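Bifunctional GH43-CE protein (Bacteroides eggerthii, PDB 6MLY) probably cleaves xylan-type glycosidic linkages with its glycoside hydrolase family 43 module and carries a second module that is probably a carbohydrate esterase. Local coordinates at residues 74-77 / 81-84; 729-734 / 775-780. All blocks are in the same frame, centred on the assembly; numbering follows the deposited sequence.

How the contacts relate
Contact 1 and contact 2 lie in different modules, on opposite sides of the chain's centre. Contact 1 (74-77 / 81-84) is in the family 43 glycosidase part, contact 2 (729-734 / 775-780) in the esterase part. Their centres are 58 Å apart, their nearest atoms about 42 Å. Contact 1 is a local contact within one loop, with three residues between its segments, whereas contact 2 joins elements 41 residues apart. Neither is at an annotated site: the predicted site Asp143 is in the glycosidase part, and Thr639, Tyr720, Asp722 and Asp725 hold a sodium ion in the esterase part. Strand 727-733 leads toward Asp736, and helix 775-789 follows His768; with Ser628 these probably form a Ser-His-Asp triad.

Contact 1 of 2, residues 74-77 / 81-84; sequences DTLA and TMNL
Ala77 O and Asn83 OD1 accept hydrogen bonds from the same donor, Asn337 ND2, which ties the two segments together. The oxygens themselves, Ala77 O and Asn83 OD1, are 4.0 Å apart. The other end of the Asn83 amide, ND2, bonds to Asn78 OD1. Both ends of this flat group are therefore engaged, which should fix its rotation. The rest of the contact is the side chain of Met82. Its CG lies against the carbonyl oxygen, 3.3 Å from Ala77 O. CG is anti to the backbone N (chi1 -169°), and the chain then bends at chi2 and chi3. This brings the sulfur to Leu76, with Met82 SD 3.7 Å from Leu76 CB. A branch of the leucine also reaches it, Leu76 CD2 to Met82 SD 3.8 Å. The two side chains cross at about a right angle. With an alanine in place of Met82, Leu76 would probably lose the sulfur against its CB and CD2, a gap would open beside it, and the contact with Ala77 O would thin. Asn337, which also shares backbone hydrogen bonding with Met82, and Lys367, whose NZ bonds to Asn83 O, both come from the concanavalin A-like part. The contact thus belongs to a loop between two four-stranded antiparallel sheets, as expected for blades of the GH43 five-bladed beta-propeller, where it meets the C-terminal beta-sandwich.

Contact 2 of 2, residues 729-734 / 775-780; sequences IVIHGE and ENTLKK
This is an apolar helix-on-sheet contact in the alpha/beta-hydrolase fold of the esterase part. Strand 727-733 runs parallel to both its neighbours, 671-675 and 757-763. Helix 775-789 packs over one face of that sheet. The central pair is Ile731 and Thr777, whose CA atoms are 7.9 Å apart. They meet methyl to methyl, Ile731 CG2 to Thr777 CG2 at 3.8 Å, with the side chains inclined to each other. In Ile731, CG1 sits beside the backbone N (chi1 -50°), which leaves CG2 anti to that nitrogen and directed at Thr777. Trp675 touches both residues and Val763 touches Thr777, while Val730, between the two isoleucines, packs instead on Ser744 and Phe747 of helix 741-752, which places the strand between helices in a three-layer sandwich. The threonine hydroxyl has a separate task: OG1 accepts a hydrogen bond from Asn774 N, just before the segment. This satisfies the polar branch of a buried residue while its methyl faces the sheet. One turn further along helix 775-789, Lys780 lies at the exposed edge of the contact. Its CB points to the strand, but the chain turns off, and NZ forms a salt bridge with Glu759 OE2. Two residues before Ile731, Ile729 reaches the helix backbone with its terminal methyl, CD1, which stands 4.3 Å from Lys780 O.

Contact 1 of 2, residues 74-77 / 81-84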
# COMPACT_ATOMS: atom_id res chain seq x y z
N ASP A 74 28.52 10.13 0.83
CA ASP A 74 27.71 10.36 -0.37
C ASP A 74 27.47 9.02 -1.09
O ASP A 74 26.33 8.59 -1.25
CB ASP A 74 28.37 11.38 -1.29
CG ASP A 74 27.66 12.71 -1.36
OD1 ASP A 74 28.09 13.65 -0.65
OD2 ASP A 74 26.68 12.81 -2.15
N THR A 75 28.57 8.39 -1.53
CA THR A 75 28.56 7.04 -2.08
C THR A 75 29.55 6.18 -1.28
O THR A 75 30.57 6.67 -0.79
CB THR A 75 28.85 7.03 -3.59
OG1 THR A 75 29.99 7.84 -3.85
CG2 THR A 75 27.70 7.56 -4.42
N LEU A 76 29.22 4.89 -1.17
CA LEU A 76 29.95 3.93 -0.35
C LEU A 76 31.15 3.39 -1.13
O LEU A 76 32.27 3.37 -0.62
CB LEU A 76 28.97 2.82 0.04
CG LEU A 76 29.55 1.61 0.78
CD1 LEU A 76 30.44 2.03 1.95
CD2 LEU A 76 28.42 0.70 1.25
N ALA A 77 30.92 2.97 -2.37
CA ALA A 77 31.97 2.42 -3.23
C ALA A 77 31.52 2.44 -4.70
O ALA A 77 30.32 2.39 -5.01
CB ALA A 77 32.31 1.02 -2.78
N THR A 81 27.91 -3.76 -7.81
CA THR A 81 26.87 -4.07 -6.81
C THR A 81 26.24 -2.77 -6.27
O THR A 81 25.02 -2.69 -6.12
CB THR A 81 27.42 -4.94 -5.67
OG1 THR A 81 28.79 -4.59 -5.47
CG2 THR A 81 27.31 -6.42 -5.95
N MET A 82 27.09 -1.77 -5.99
CA MET A 82 26.68 -0.49 -5.40
C MET A 82 26.18 0.48 -6.49
O MET A 82 25.38 1.37 -6.20
CB MET A 82 27.84 0.15 -4.63
CG MET A 82 27.45 1.36 -3.77
SD MET A 82 26.72 0.93 -2.16
CE MET A 82 24.98 0.87 -2.58
N ASN A 83 26.65 0.29 -7.74
CA ASN A 83 26.33 1.17 -8.88
C ASN A 83 25.15 0.65 -9.72
O ASN A 83 24.83 1.26 -10.74
CB ASN A 83 27.53 1.34 -9.82
CG ASN A 83 28.60 2.27 -9.28
OD1 ASN A 83 28.33 3.12 -8.44
ND2 ASN A 83 29.81 2.12 -9.78
N LEU A 84 24.51 -0.46 -9.31
CA LEU A 84 23.45 -1.14 -10.10
C LEU A 84 23.92 -1.36 -11.54
O LEU A 84 23.21 -1.02 -12.49
CB LEU A 84 22.16 -0.31 -10.08
CG LEU A 84 21.42 -0.22 -8.75
CD1 LEU A 84 20.25 0.74 -8.85
CD2 LEU A 84 20.92 -1.59 -8.30

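Contact 2 of 2, residues 729-734 / 775-780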
# COMPACT_ATOMS: atom_id res chain seq x y z
N ILE A 729 -34.05 -2.53 -13.70
CA ILE A 729 -33.74 -2.15 -15.08
C ILE A 729 -32.90 -3.27 -15.68
O ILE A 729 -31.78 -3.49 -15.26
CB ILE A 729 -33.03 -0.79 -15.15
CG1 ILE A 729 -33.98 0.37 -14.83
CG2 ILE A 729 -32.35 -0.60 -16.50
CD1 ILE A 729 -33.48 1.73 -15.25
N VAL A 730 -33.46 -3.98 -16.67
CA VAL A 730 -32.76 -5.05 -17.35
C VAL A 730 -32.23 -4.49 -18.68
O VAL A 730 -32.95 -3.77 -19.36
CB VAL A 730 -33.66 -6.27 -17.58
CG1 VAL A 730 -32.91 -7.40 -18.27
CG2 VAL A 730 -34.28 -6.76 -16.28
N ILE A 731 -30.98 -4.83 -19.01
CA ILE A 731 -30.29 -4.34 -20.22
C ILE A 731 -29.59 -5.53 -20.90
O ILE A 731 -28.96 -6.34 -20.23
CB ILE A 731 -29.29 -3.22 -19.87
CG1 ILE A 731 -29.93 -2.12 -19.01
CG2 ILE A 731 -28.65 -2.66 -21.13
CD1 ILE A 731 -28.99 -0.99 -18.65
N HIS A 732 -29.68 -5.59 -22.23
CA HIS A 732 -29.19 -6.74 -23.00
C HIS A 732 -29.05 -6.39 -24.48
O HIS A 732 -29.96 -5.83 -25.09
CB HIS A 732 -30.13 -7.95 -22.83
CG HIS A 732 -29.43 -9.26 -22.97
ND1 HIS A 732 -29.55 -10.26 -22.04
CD2 HIS A 732 -28.57 -9.72 -23.91
CE1 HIS A 732 -28.81 -11.29 -22.40
NE2 HIS A 732 -28.20 -10.98 -23.54
N GLY A 733 -27.91 -6.78 -25.06
CA GLY A 733 -27.64 -6.62 -26.48
C GLY A 733 -28.39 -7.64 -27.33
O GLY A 733 -28.76 -8.70 -26.84
N GLU A 734 -28.58 -7.30 -28.61
CA GLU A 734 -29.29 -8.13 -29.59
C GLU A 734 -28.34 -9.14 -30.25
O GLU A 734 -28.79 -10.05 -30.93
CB GLU A 734 -29.93 -7.24 -30.66
CG GLU A 734 -31.12 -6.44 -30.16
CD GLU A 734 -31.94 -5.78 -31.26
OE1 GLU A 734 -31.33 -5.14 -32.15
OE2 GLU A 734 -33.18 -5.92 -31.23
N GLU A 775 -22.18 4.92 -23.31
CA GLU A 775 -22.49 6.19 -22.67
C GLU A 775 -23.94 6.21 -22.19
O GLU A 775 -24.20 6.50 -21.02
CB GLU A 775 -22.28 7.36 -23.64
CG GLU A 775 -20.82 7.62 -23.98
CD GLU A 775 -20.60 8.87 -24.81
OE1 GLU A 775 -21.56 9.32 -25.48
OE2 GLU A 775 -19.47 9.40 -24.79
N ASN A 776 -24.86 5.90 -23.11
CA ASN A 776 -26.30 6.09 -22.92
C ASN A 776 -26.84 5.06 -21.92
O ASN A 776 -27.57 5.42 -21.00
CB ASN A 776 -27.05 6.03 -24.26
CG ASN A 776 -26.46 6.96 -25.31
OD1 ASN A 776 -26.30 6.58 -26.47
ND2 ASN A 776 -26.12 8.18 -24.92
N THR A 777 -26.47 3.79 -22.12
CA THR A 777 -26.90 2.69 -21.24
C THR A 777 -26.37 2.94 -19.82
O THR A 777 -27.11 2.78 -18.84
CB THR A 777 -26.48 1.32 -21.78
OG1 THR A 777 -25.28 1.45 -22.55
CG2 THR A 777 -27.54 0.68 -22.66
N LEU A 778 -25.10 3.33 -19.73
CA LEU A 778 -24.45 3.64 -18.45
C LEU A 778 -25.21 4.77 -17.75
O LEU A 778 -25.58 4.63 -16.58
CB LEU A 778 -22.98 4.03 -18.71
CG LEU A 778 -22.03 3.91 -17.53
CD1 LEU A 778 -21.74 2.46 -17.19
CD2 LEU A 778 -20.73 4.65 -17.81
N LYS A 779 -25.48 5.85 -18.47
CA LYS A 779 -26.12 7.06 -17.93
C LYS A 779 -27.52 6.73 -17.37
O LYS A 779 -27.97 7.36 -16.41
CB LYS A 779 -26.21 8.15 -19.00
CG LYS A 779 -26.60 9.54 -18.50
CD LYS A 779 -27.50 10.29 -19.46
CE LYS A 779 -27.86 11.69 -18.98
NZ LYS A 779 -28.73 11.66 -17.78
N LYS A 780 -28.21 5.76 -17.98
CA LYS A 780 -29.55 5.38 -17.54
C LYS A 780 -29.48 4.62 -16.21
O LYS A 780 -30.39 4.74 -15.39
CB LYS A 780 -30.27 4.57 -18.61
CG LYS A 780 -30.99 5.41 -19.66
CD LYS A 780 -31.55 4.61 -20.79
CE LYS A 780 -32.31 5.45 -21.79
NZ LYS A 780 -32.94 4.59 -22.83